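Long-range contacts in glycoside hydrolase family 81 (Clostridium thermocellum, PDB 6FOP), which probably hydrolyses beta-1,3-glucans such as laminarin as an endo-acting glucanase of the Clostridium thermocellum cellulosome: residues Y222-E231 and T243-E253; G258-W268 and R285-F296. All blocks are in the same frame, centred on the assembly; numbering follows the deposited sequence.

Contacts 1 and 2 follow each other along the chain. Contact 1 pairs the strands 223-235 and 240-251 as a hairpin. Contact 2 opens a few residues later and pairs strand 260-263 with strand 286-292. Their centres lie about 13 Å apart, on the same side of the chain's centre. Strand 295-301, whose start belongs to contact 2, lies next to strand 240-251 and completes the three-stranded sheet of contact 1. A247 N lies 2.8 Å from T294 O, and F245 N lies 2.8 Å from F296 O, both probable hydrogen bonds. The chain thus passes from one small antiparallel sheet into a second and returns to the first.

Contact 1 (Y222-E231 and T243-E253); sequences YCFVTDTKVE and TTFTAEVSVKE
T226 and E248 meet near the open end of the hairpin, at the bulge. T226 OG1 donates to E248 OE1 over a short 2.5 Å, meeting the anti lone pair of that oxygen. In one of two S250 conformers, OG is placed to donate to T226 OG1 at 3.2 Å. E248 reaches across with its CG anti to the backbone N (chi1 176°). One water lies within bonding distance of E248 OE1, and another sits between E248 OE2 and D227 OD2. This bridge may ease the like charges of the two carboxylates.

In the modelled conformer K229 NZ forms a salt bridge with D227 OD1, 3.1 Å away, its bent chain folding back along its own strand. At the 222 end, K252 CG lies over the centre of the F224 ring, 3.8 Å from its centroid. Next to it, E253 CG packs on a face of the Y222 ring, and the E253 carboxylate is stacked only 21° from the ring plane. Y200 and S178 bond E253 OE1, and Q161 bonds OE2, which hold that carboxylate in place. The other face of the sheet is mostly apolar: C223, V225, V249 and A247 pack together, and V230 CG1 touches F245 CD2 at 3.5 Å. T228 is the exception, its OG1 hydrogen-bonded to S108. F245 also stacks with F296 of strand 295-301.

Paired backbone bonds run along both strands. The register slips by one residue between V225 and D227, where T226 is the extra residue. The arrangement is an antiparallel beta hairpin interrupted by a beta bulge, within a three-stranded sheet.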
loop_
_atom_site.group_PDB
_atom_site.type_symbol
_atom_site.label_atom_id
_atom_site.label_comp_id
_atom_site.label_asym_id
_atom_site.label_seq_id
_atom_site.Cartn_x
_atom_site.Cartn_y
_atom_site.Cartn_z
ATOM N N TYR A 222 24.999 5.773 17.609
ATOM C CA TYR A 222 26.033 4.966 17.007
ATOM C C TYR A 222 25.609 3.546 16.721
ATOM O O TYR A 222 26.441 2.717 16.380
ATOM C CB TYR A 222 27.356 5.072 17.825
ATOM C CG TYR A 222 27.724 6.522 18.072
ATOM C CD1 TYR A 222 28.198 7.308 17.038
ATOM C CD2 TYR A 222 27.485 7.123 19.284
ATOM C CE1 TYR A 222 28.478 8.664 17.222
ATOM C CE2 TYR A 222 27.771 8.480 19.495
ATOM C CZ TYR A 222 28.289 9.240 18.466
ATOM O OH TYR A 222 28.559 10.576 18.681
ATOM N N CYS A 223 24.310 3.273 16.855
ATOM C CA CYS A 223 23.730 1.974 16.515
ATOM C C CYS A 223 23.139 2.120 15.124
ATOM O O CYS A 223 21.975 2.477 14.948
ATOM C CB CYS A 223 22.695 1.580 17.559
ATOM S SG CYS A 223 23.420 1.204 19.170
ATOM N N PHE A 224 23.968 1.933 14.118
ATOM C CA PHE A 224 23.568 2.190 12.733
ATOM C C PHE A 224 22.667 1.052 12.249
ATOM O O PHE A 224 23.014 -0.119 12.363
ATOM C CB PHE A 224 24.802 2.282 11.836
ATOM C CG PHE A 224 25.531 3.608 11.898
ATOM C CD1 PHE A 224 25.509 4.428 13.023
ATOM C CD2 PHE A 224 26.266 4.021 10.788
ATOM C CE1 PHE A 224 26.187 5.642 13.027
ATOM C CE2 PHE A 224 26.931 5.225 10.806
ATOM C CZ PHE A 224 26.880 6.030 11.910
ATOM N N VAL A 225 21.506 1.412 11.691
ATOM C CA VAL A 225 20.593 0.406 11.145
ATOM C C VAL A 225 21.151 -0.105 9.837
ATOM O O VAL A 225 21.392 0.663 8.923
ATOM C CB VAL A 225 19.173 0.961 10.969
ATOM C CG1 VAL A 225 18.299 -0.083 10.285
ATOM C CG2 VAL A 225 18.592 1.295 12.325
ATOM N N THR A 226 21.374 -1.426 9.772
ATOM C CA THR A 226 21.956 -2.074 8.601
ATOM C C THR A 226 21.005 -3.024 7.874
ATOM O O THR A 226 21.328 -3.474 6.777
ATOM C CB THR A 226 23.247 -2.830 8.980
ATOM O OG1 THR A 226 22.971 -3.700 10.083
ATOM C CG2 THR A 226 24.311 -1.827 9.395
ATOM N N ASP A 227 19.826 -3.274 8.453
ATOM C CA ASP A 227 18.795 -4.068 7.758
ATOM C C ASP A 227 17.470 -3.795 8.457
ATOM O O ASP A 227 17.435 -3.469 9.643
ATOM C CB ASP A 227 19.132 -5.569 7.764
ATOM C CG ASP A 227 18.379 -6.367 6.690
ATOM O OD1 ASP A 227 17.802 -5.793 5.774
ATOM O OD2 ASP A 227 18.416 -7.607 6.789
ATOM N N THR A 228 16.380 -3.943 7.703
ATOM C CA THR A 228 15.026 -3.821 8.223
ATOM C C THR A 228 14.170 -4.917 7.567
ATOM O O THR A 228 14.292 -5.175 6.353
ATOM C CB THR A 228 14.389 -2.436 7.988
ATOM O OG1 THR A 228 14.281 -2.162 6.590
ATOM C CG2 THR A 228 15.218 -1.339 8.689
ATOM N N LYS A 229 13.327 -5.547 8.387
ATOM C CA LYS A 229 12.528 -6.707 7.961
ATOM C C LYS A 229 11.164 -6.715 8.592
ATOM O O LYS A 229 11.027 -6.488 9.802
ATOM C CB LYS A 229 13.247 -8.011 8.377
ATOM C CG LYS A 229 14.554 -8.300 7.661
ATOM C CD LYS A 229 14.355 -9.003 6.316
ATOM C CE LYS A 229 15.525 -8.761 5.362
ATOM N NZ LYS A 229 15.352 -7.397 4.734
ATOM N N VAL A 230 10.158 -7.064 7.784
ATOM C CA VAL A 230 8.831 -7.448 8.297
ATOM C C VAL A 230 8.604 -8.936 8.144
ATOM O O VAL A 230 9.101 -9.552 7.211
ATOM C CB VAL A 230 7.685 -6.681 7.661
ATOM C CG1 VAL A 230 7.842 -5.203 7.972
ATOM C CG2 VAL A 230 7.564 -6.949 6.153
ATOM N N GLU A 231 7.847 -9.488 9.093
ATOM C CA GLU A 231 7.340 -10.853 8.999
ATOM C C GLU A 231 5.891 -10.813 9.464
ATOM O O GLU A 231 5.521 -9.936 10.245
ATOM C CB GLU A 231 8.109 -11.810 9.904
ATOM C CG GLU A 231 9.605 -11.801 9.787
ATOM C CD GLU A 231 10.192 -12.426 11.043
ATOM O OE1 GLU A 231 10.471 -11.715 12.064
ATOM O OE2 GLU A 231 10.276 -13.643 11.038
ATOM N N THR A 243 2.104 -8.688 12.698
ATOM C CA THR A 243 3.279 -8.268 11.916
ATOM C C THR A 243 4.394 -7.880 12.888
ATOM O O THR A 243 4.138 -7.134 13.840
ATOM C CB THR A 243 2.979 -7.052 11.031
ATOM O OG1 THR A 243 1.793 -7.319 10.259
ATOM C CG2 THR A 243 4.142 -6.766 10.078
ATOM N N THR A 244 5.587 -8.423 12.656
ATOM C CA THR A 244 6.789 -8.068 13.412
ATOM C C THR A 244 7.674 -7.202 12.518
ATOM O O THR A 244 7.847 -7.505 11.343
ATOM C CB THR A 244 7.489 -9.348 13.922
ATOM O OG1 THR A 244 6.554 -10.064 14.740
ATOM C CG2 THR A 244 8.700 -9.049 14.791
ATOM N N PHE A 245 8.195 -6.118 13.103
ATOM C CA PHE A 245 9.128 -5.176 12.453
ATOM C C PHE A 245 10.449 -5.275 13.182
ATOM O O PHE A 245 10.461 -5.144 14.405
ATOM C CB PHE A 245 8.592 -3.758 12.573
ATOM C CG PHE A 245 7.241 -3.590 11.919
ATOM C CD1 PHE A 245 6.091 -3.923 12.590
ATOM C CD2 PHE A 245 7.144 -3.103 10.635
ATOM C CE1 PHE A 245 4.841 -3.783 11.985
ATOM C CE2 PHE A 245 5.901 -2.976 10.015
ATOM C CZ PHE A 245 4.763 -3.330 10.698
ATOM N N THR A 246 11.529 -5.545 12.452
ATOM C CA THR A 246 12.857 -5.732 13.072
ATOM C C THR A 246 13.903 -4.920 12.337
ATOM O O THR A 246 13.995 -4.969 11.116
ATOM C CB THR A 246 13.246 -7.222 13.084
ATOM O OG1 THR A 246 12.192 -7.961 13.711
ATOM C CG2 THR A 246 14.541 -7.449 13.854
ATOM N N ALA A 247 14.691 -4.162 13.112
ATOM C CA ALA A 247 15.853 -3.444 12.611
ATOM C C ALA A 247 17.090 -4.133 13.156
ATOM O O ALA A 247 17.155 -4.451 14.339
ATOM C CB ALA A 247 15.816 -1.995 13.068
ATOM N N GLU A 248 18.052 -4.377 12.288
ATOM C CA GLU A 248 19.364 -4.859 12.677
ATOM C C GLU A 248 20.232 -3.623 12.886
ATOM O O GLU A 248 20.254 -2.758 12.028
ATOM C CB GLU A 248 19.951 -5.710 11.551
ATOM C CG GLU A 248 21.350 -6.217 11.757
ATOM C CD GLU A 248 21.888 -6.841 10.475
ATOM O OE1 GLU A 248 22.360 -6.102 9.554
ATOM O OE2 GLU A 248 21.810 -8.069 10.384
ATOM N N VAL A 249 21.001 -3.589 13.974
ATOM C CA VAL A 249 21.968 -2.515 14.193
ATOM C C VAL A 249 23.406 -3.031 14.283
ATOM O O VAL A 249 23.668 -4.151 14.759
ATOM C CB VAL A 249 21.635 -1.657 15.419
ATOM C CG1 VAL A 249 20.289 -0.978 15.271
ATOM C CG2 VAL A 249 21.695 -2.438 16.711
ATOM N N SER A 250 24.312 -2.183 13.767
ATOM C CA SER A 250 25.735 -2.393 13.893
ATOM C C SER A 250 26.263 -1.254 14.780
ATOM O O SER A 250 26.097 -0.066 14.479
ATOM C CB SER A 250 26.341 -2.455 12.491
ATOM O OG SER A 250 25.713 -3.529 11.752
ATOM N N VAL A 251 26.859 -1.635 15.903
ATOM C CA VAL A 251 27.289 -0.664 16.899
ATOM C C VAL A 251 28.675 -0.121 16.542
ATOM O O VAL A 251 29.682 -0.844 16.586
ATOM C CB VAL A 251 27.317 -1.292 18.296
ATOM C CG1 VAL A 251 27.737 -0.244 19.325
ATOM C CG2 VAL A 251 25.962 -1.901 18.661
ATOM N N LYS A 252 28.727 1.160 16.209
ATOM C CA LYS A 252 29.975 1.808 15.770
ATOM C C LYS A 252 30.888 2.217 16.930
ATOM O O LYS A 252 32.102 2.280 16.761
ATOM C CB LYS A 252 29.699 2.999 14.869
ATOM C CG LYS A 252 28.856 2.660 13.644
ATOM C CD LYS A 252 29.534 1.624 12.747
ATOM C CE LYS A 252 28.661 1.202 11.597
ATOM N NZ LYS A 252 29.312 0.059 10.907
ATOM N N GLU A 253 30.317 2.491 18.087
ATOM C CA GLU A 253 31.086 2.742 19.320
ATOM C C GLU A 253 30.126 2.675 20.481
ATOM O O GLU A 253 28.906 2.731 20.280
ATOM C CB GLU A 253 31.821 4.076 19.302
ATOM C CG GLU A 253 30.913 5.278 19.156
ATOM C CD GLU A 253 31.680 6.573 19.441
ATOM O OE1 GLU A 253 32.451 7.030 18.545
ATOM O OE2 GLU A 253 31.462 7.135 20.534
HETATM O O HOH W 1 22.796 -6.554 6.825
HETATM O O HOH W 2 20.900 -8.778 7.705
HETATM O O HOH W 3 10.592 -8.872 11.666
#

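Contact 2 (G258-W268 and R285-F296); sequences GTILALYPHQW and RGIMKTIQGTSF
W268 and K289 cross at about a right angle. The lysine chain is fully extended and lays CE over one face of the indole, 3.6 Å from the centroid of the six-membered ring. K289 NZ is off-centre above the same ring at 4.0 Å, a cation-pi contact. The indole is fixed in rotation by its NE1, which donates in the ring plane to I287 O at 2.8 Å. P265 CA covers the opposite face of the indole. This is the more open side: K289 and W268 are both partly exposed, and a water joins K289 NZ to W268 O.

Packing is tighter further in. L263 comes against a face of the F296 ring, with L263 CD2 3.7 Å from F296 CE2, while L261 CD1 meets the ring edge, 3.8 Å from F296 CD1. I291 packs against both leucines, its CG1 3.9 Å from L261 CB. At the end of the strand pair, M288 CE lies over the Y264 ring, 3.8 Å from its centroid, with SD oblique to it in a Met-aromatic contact. Y264 OH bonds H56 and K129, and the R285 guanidinium forms a salt bridge with E474.

L261 and I291 exchange two backbone bonds. L263 N also donates to K289 O, but the return bond is weak. Y264 is the N-cap of helix 265-268, and its O accepts from both Q267 N and W268 N. This is a small three-stranded antiparallel sheet with 286-292 in the middle, whose edge strand 260-263 runs into a one-turn helix and packs on F296 of the adjoining sheet.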
loop_
_atom_site.group_PDB
_atom_site.type_symbol
_atom_site.label_atom_id
_atom_site.label_comp_id
_atom_site.label_asym_id
_atom_site.label_seq_id
_atom_site.Cartn_x
_atom_site.Cartn_y
_atom_site.Cartn_z
ATOM N N GLY A 258 20.704 -0.621 20.768
ATOM C CA GLY A 258 19.277 -0.437 20.550
ATOM C C GLY A 258 19.084 0.641 19.527
ATOM O O GLY A 258 20.020 1.066 18.884
ATOM N N THR A 259 17.838 1.071 19.364
ATOM C CA THR A 259 17.533 2.237 18.564
ATOM C C THR A 259 16.188 2.804 18.987
ATOM O O THR A 259 15.539 2.281 19.918
ATOM C CB THR A 259 17.612 1.956 17.044
ATOM O OG1 THR A 259 17.637 3.188 16.328
ATOM C CG2 THR A 259 16.452 1.124 16.529
ATOM N N ILE A 260 15.861 3.948 18.399
ATOM C CA ILE A 260 14.606 4.613 18.626
ATOM C C ILE A 260 13.797 4.448 17.341
ATOM O O ILE A 260 14.229 4.866 16.276
ATOM C CB ILE A 260 14.801 6.104 18.944
ATOM C CG1 ILE A 260 15.657 6.305 20.193
ATOM C CG2 ILE A 260 13.441 6.786 19.116
ATOM C CD1 ILE A 260 16.093 7.748 20.434
ATOM N N LEU A 261 12.640 3.804 17.455
ATOM C CA LEU A 261 11.723 3.592 16.305
ATOM C C LEU A 261 10.522 4.532 16.473
ATOM O O LEU A 261 10.000 4.686 17.571
ATOM C CB LEU A 261 11.282 2.145 16.184
ATOM C CG LEU A 261 12.402 1.130 15.974
ATOM C CD1 LEU A 261 11.800 -0.271 16.035
ATOM C CD2 LEU A 261 13.072 1.362 14.629
ATOM N N ALA A 262 10.152 5.159 15.374
ATOM C CA ALA A 262 9.008 6.048 15.304
ATOM C C ALA A 262 7.894 5.251 14.595
ATOM O O ALA A 262 8.092 4.724 13.516
ATOM C CB ALA A 262 9.343 7.323 14.531
ATOM N N LEU A 263 6.702 5.297 15.189
ATOM C CA LEU A 263 5.539 4.538 14.724
ATOM C C LEU A 263 4.452 5.468 14.261
ATOM O O LEU A 263 4.166 6.451 14.916
ATOM C CB LEU A 263 4.978 3.672 15.863
ATOM C CG LEU A 263 5.626 2.319 16.096
ATOM C CD1 LEU A 263 7.107 2.416 16.457
ATOM C CD2 LEU A 263 4.884 1.569 17.204
ATOM N N TYR A 264 3.859 5.136 13.118
ATOM C CA TYR A 264 2.694 5.849 12.632
ATOM C C TYR A 264 1.443 5.477 13.441
ATOM O O TYR A 264 1.394 4.391 14.064
ATOM C CB TYR A 264 2.443 5.460 11.205
ATOM C CG TYR A 264 3.446 5.888 10.160
ATOM C CD1 TYR A 264 3.653 7.230 9.861
ATOM C CD2 TYR A 264 4.205 4.945 9.457
ATOM C CE1 TYR A 264 4.508 7.614 8.834
ATOM C CE2 TYR A 264 5.026 5.318 8.407
ATOM C CZ TYR A 264 5.200 6.647 8.108
ATOM O OH TYR A 264 6.005 6.957 7.033
ATOM N N PRO A 265 0.396 6.314 13.384
ATOM C CA PRO A 265 -0.850 5.960 14.078
ATOM C C PRO A 265 -1.422 4.577 13.766
ATOM O O PRO A 265 -1.903 3.902 14.685
ATOM C CB PRO A 265 -1.802 7.061 13.622
ATOM C CG PRO A 265 -0.902 8.243 13.452
ATOM C CD PRO A 265 0.339 7.671 12.838
ATOM N N HIS A 266 -1.381 4.136 12.509
ATOM C CA HIS A 266 -1.926 2.794 12.247
ATOM C C HIS A 266 -1.156 1.679 12.953
ATOM O O HIS A 266 -1.660 0.548 13.054
ATOM C CB HIS A 266 -2.044 2.506 10.746
ATOM C CG HIS A 266 -0.745 2.178 10.101
ATOM N ND1 HIS A 266 0.143 3.158 9.724
ATOM C CD2 HIS A 266 -0.166 0.995 9.784
ATOM C CE1 HIS A 266 1.223 2.594 9.232
ATOM N NE2 HIS A 266 1.057 1.282 9.244
ATOM N N GLN A 267 0.073 1.968 13.403
ATOM C CA GLN A 267 0.886 1.017 14.160
ATOM C C GLN A 267 0.683 1.163 15.661
ATOM O O GLN A 267 0.605 0.162 16.368
ATOM C CB GLN A 267 2.367 1.203 13.852
ATOM C CG GLN A 267 2.715 0.888 12.398
ATOM C CD GLN A 267 4.060 1.398 11.954
ATOM O OE1 GLN A 267 4.484 2.454 12.381
ATOM N NE2 GLN A 267 4.724 0.667 11.096
ATOM N N TRP A 268 0.668 2.401 16.176
ATOM C CA TRP A 268 0.577 2.558 17.638
ATOM C C TRP A 268 -0.828 2.535 18.198
ATOM O O TRP A 268 -1.012 2.228 19.381
ATOM C CB TRP A 268 1.336 3.808 18.140
ATOM C CG TRP A 268 0.913 5.180 17.663
ATOM C CD1 TRP A 268 1.605 5.970 16.797
ATOM C CD2 TRP A 268 -0.251 5.935 18.039
ATOM N NE1 TRP A 268 0.968 7.166 16.630
ATOM C CE2 TRP A 268 -0.177 7.167 17.383
ATOM C CE3 TRP A 268 -1.313 5.712 18.921
ATOM C CZ2 TRP A 268 -1.180 8.153 17.510
ATOM C CZ3 TRP A 268 -2.315 6.702 19.048
ATOM C CH2 TRP A 268 -2.227 7.896 18.347
ATOM N N ARG A 285 1.398 12.389 8.607
ATOM C CA ARG A 285 0.599 11.189 8.913
ATOM C C ARG A 285 -0.021 11.208 10.306
ATOM O O ARG A 285 -0.568 10.215 10.764
ATOM C CB ARG A 285 1.455 9.921 8.730
ATOM C CG ARG A 285 1.894 9.646 7.303
ATOM C CD ARG A 285 0.803 9.005 6.441
ATOM N NE ARG A 285 1.354 8.736 5.119
ATOM C CZ ARG A 285 1.546 9.635 4.158
ATOM N NH1 ARG A 285 1.008 10.870 4.219
ATOM N NH2 ARG A 285 2.268 9.310 3.098
ATOM N N GLY A 286 0.025 12.354 10.979
ATOM C CA GLY A 286 -0.398 12.427 12.369
ATOM C C GLY A 286 0.785 12.381 13.314
ATOM O O GLY A 286 1.956 12.539 12.917
ATOM N N ILE A 287 0.490 12.106 14.573
ATOM C CA ILE A 287 1.526 12.009 15.576
ATOM C C ILE A 287 2.221 10.660 15.409
ATOM O O ILE A 287 1.557 9.612 15.352
ATOM C CB ILE A 287 0.931 12.083 16.993
ATOM C CG1 ILE A 287 0.275 13.441 17.226
ATOM C CG2 ILE A 287 1.958 11.757 18.062
ATOM C CD1 ILE A 287 1.174 14.638 17.132
ATOM N N MET A 288 3.549 10.697 15.304
ATOM C CA MET A 288 4.378 9.498 15.401
ATOM C C MET A 288 4.834 9.373 16.836
ATOM O O MET A 288 5.420 10.308 17.379
ATOM C CB MET A 288 5.578 9.519 14.444
ATOM C CG MET A 288 5.168 9.402 12.991
ATOM S SD MET A 288 6.539 9.329 11.827
ATOM C CE MET A 288 6.845 7.556 11.725
ATOM N N LYS A 289 4.544 8.240 17.449
ATOM C CA LYS A 289 5.079 7.897 18.756
ATOM C C LYS A 289 6.439 7.248 18.582
ATOM O O LYS A 289 6.860 6.921 17.474
ATOM C CB LYS A 289 4.110 6.999 19.543
ATOM C CG LYS A 289 2.803 7.695 19.878
ATOM C CD LYS A 289 1.966 6.828 20.831
ATOM C CE LYS A 289 0.659 7.505 21.160
ATOM N NZ LYS A 289 -0.134 6.652 22.091
ATOM N N THR A 290 7.145 7.097 19.693
ATOM C CA THR A 290 8.442 6.453 19.670
ATOM C C THR A 290 8.528 5.340 20.693
ATOM O O THR A 290 7.885 5.373 21.748
ATOM C CB THR A 290 9.586 7.454 19.895
ATOM O OG1 THR A 290 9.446 8.118 21.158
ATOM C CG2 THR A 290 9.697 8.442 18.758
ATOM N N ILE A 291 9.391 4.362 20.393
ATOM C CA ILE A 291 9.706 3.277 21.321
ATOM C C ILE A 291 11.213 3.060 21.288
ATOM O O ILE A 291 11.877 3.452 20.315
ATOM C CB ILE A 291 8.995 1.947 20.973
ATOM C CG1 ILE A 291 9.415 1.444 19.581
ATOM C CG2 ILE A 291 7.480 2.165 21.060
ATOM C CD1 ILE A 291 8.870 0.094 19.255
ATOM N N GLN A 292 11.725 2.479 22.353
ATOM C CA GLN A 292 13.098 1.992 22.371
ATOM C C GLN A 292 13.075 0.528 22.033
ATOM O O GLN A 292 12.401 -0.260 22.710
ATOM C CB GLN A 292 13.719 2.168 23.753
ATOM C CG GLN A 292 15.053 1.438 23.973
ATOM C CD GLN A 292 16.103 1.763 22.984
ATOM O OE1 GLN A 292 16.748 0.855 22.442
ATOM N NE2 GLN A 292 16.342 3.056 22.766
ATOM N N GLY A 293 13.876 0.160 21.051
ATOM C CA GLY A 293 14.077 -1.245 20.741
ATOM C C GLY A 293 14.394 -1.450 19.300
ATOM O O GLY A 293 14.250 -0.530 18.469
ATOM N N THR A 294 14.787 -2.674 18.993
ATOM C CA THR A 294 15.058 -3.044 17.630
ATOM C C THR A 294 13.897 -3.804 16.983
ATOM O O THR A 294 13.994 -4.137 15.816
ATOM C CB THR A 294 16.338 -3.878 17.543
ATOM O OG1 THR A 294 16.237 -4.984 18.441
ATOM C CG2 THR A 294 17.532 -2.989 17.876
ATOM N N SER A 295 12.811 -4.045 17.720
ATOM C CA SER A 295 11.650 -4.682 17.128
ATOM C C SER A 295 10.386 -4.333 17.870
ATOM O O SER A 295 10.399 -3.976 19.047
ATOM C CB SER A 295 11.816 -6.202 17.072
ATOM O OG SER A 295 11.807 -6.752 18.366
ATOM N N PHE A 296 9.279 -4.454 17.145
ATOM C CA PHE A 296 7.949 -4.360 17.729
ATOM C C PHE A 296 6.978 -5.133 16.859
ATOM O O PHE A 296 7.297 -5.513 15.737
ATOM C CB PHE A 296 7.498 -2.897 17.902
ATOM C CG PHE A 296 7.218 -2.171 16.620
ATOM C CD1 PHE A 296 8.230 -1.552 15.914
ATOM C CD2 PHE A 296 5.906 -2.060 16.130
ATOM C CE1 PHE A 296 7.991 -0.859 14.752
ATOM C CE2 PHE A 296 5.660 -1.347 14.979
ATOM C CZ PHE A 296 6.707 -0.773 14.271
HETATM O O HOH W 4 0.128 3.662 21.574
#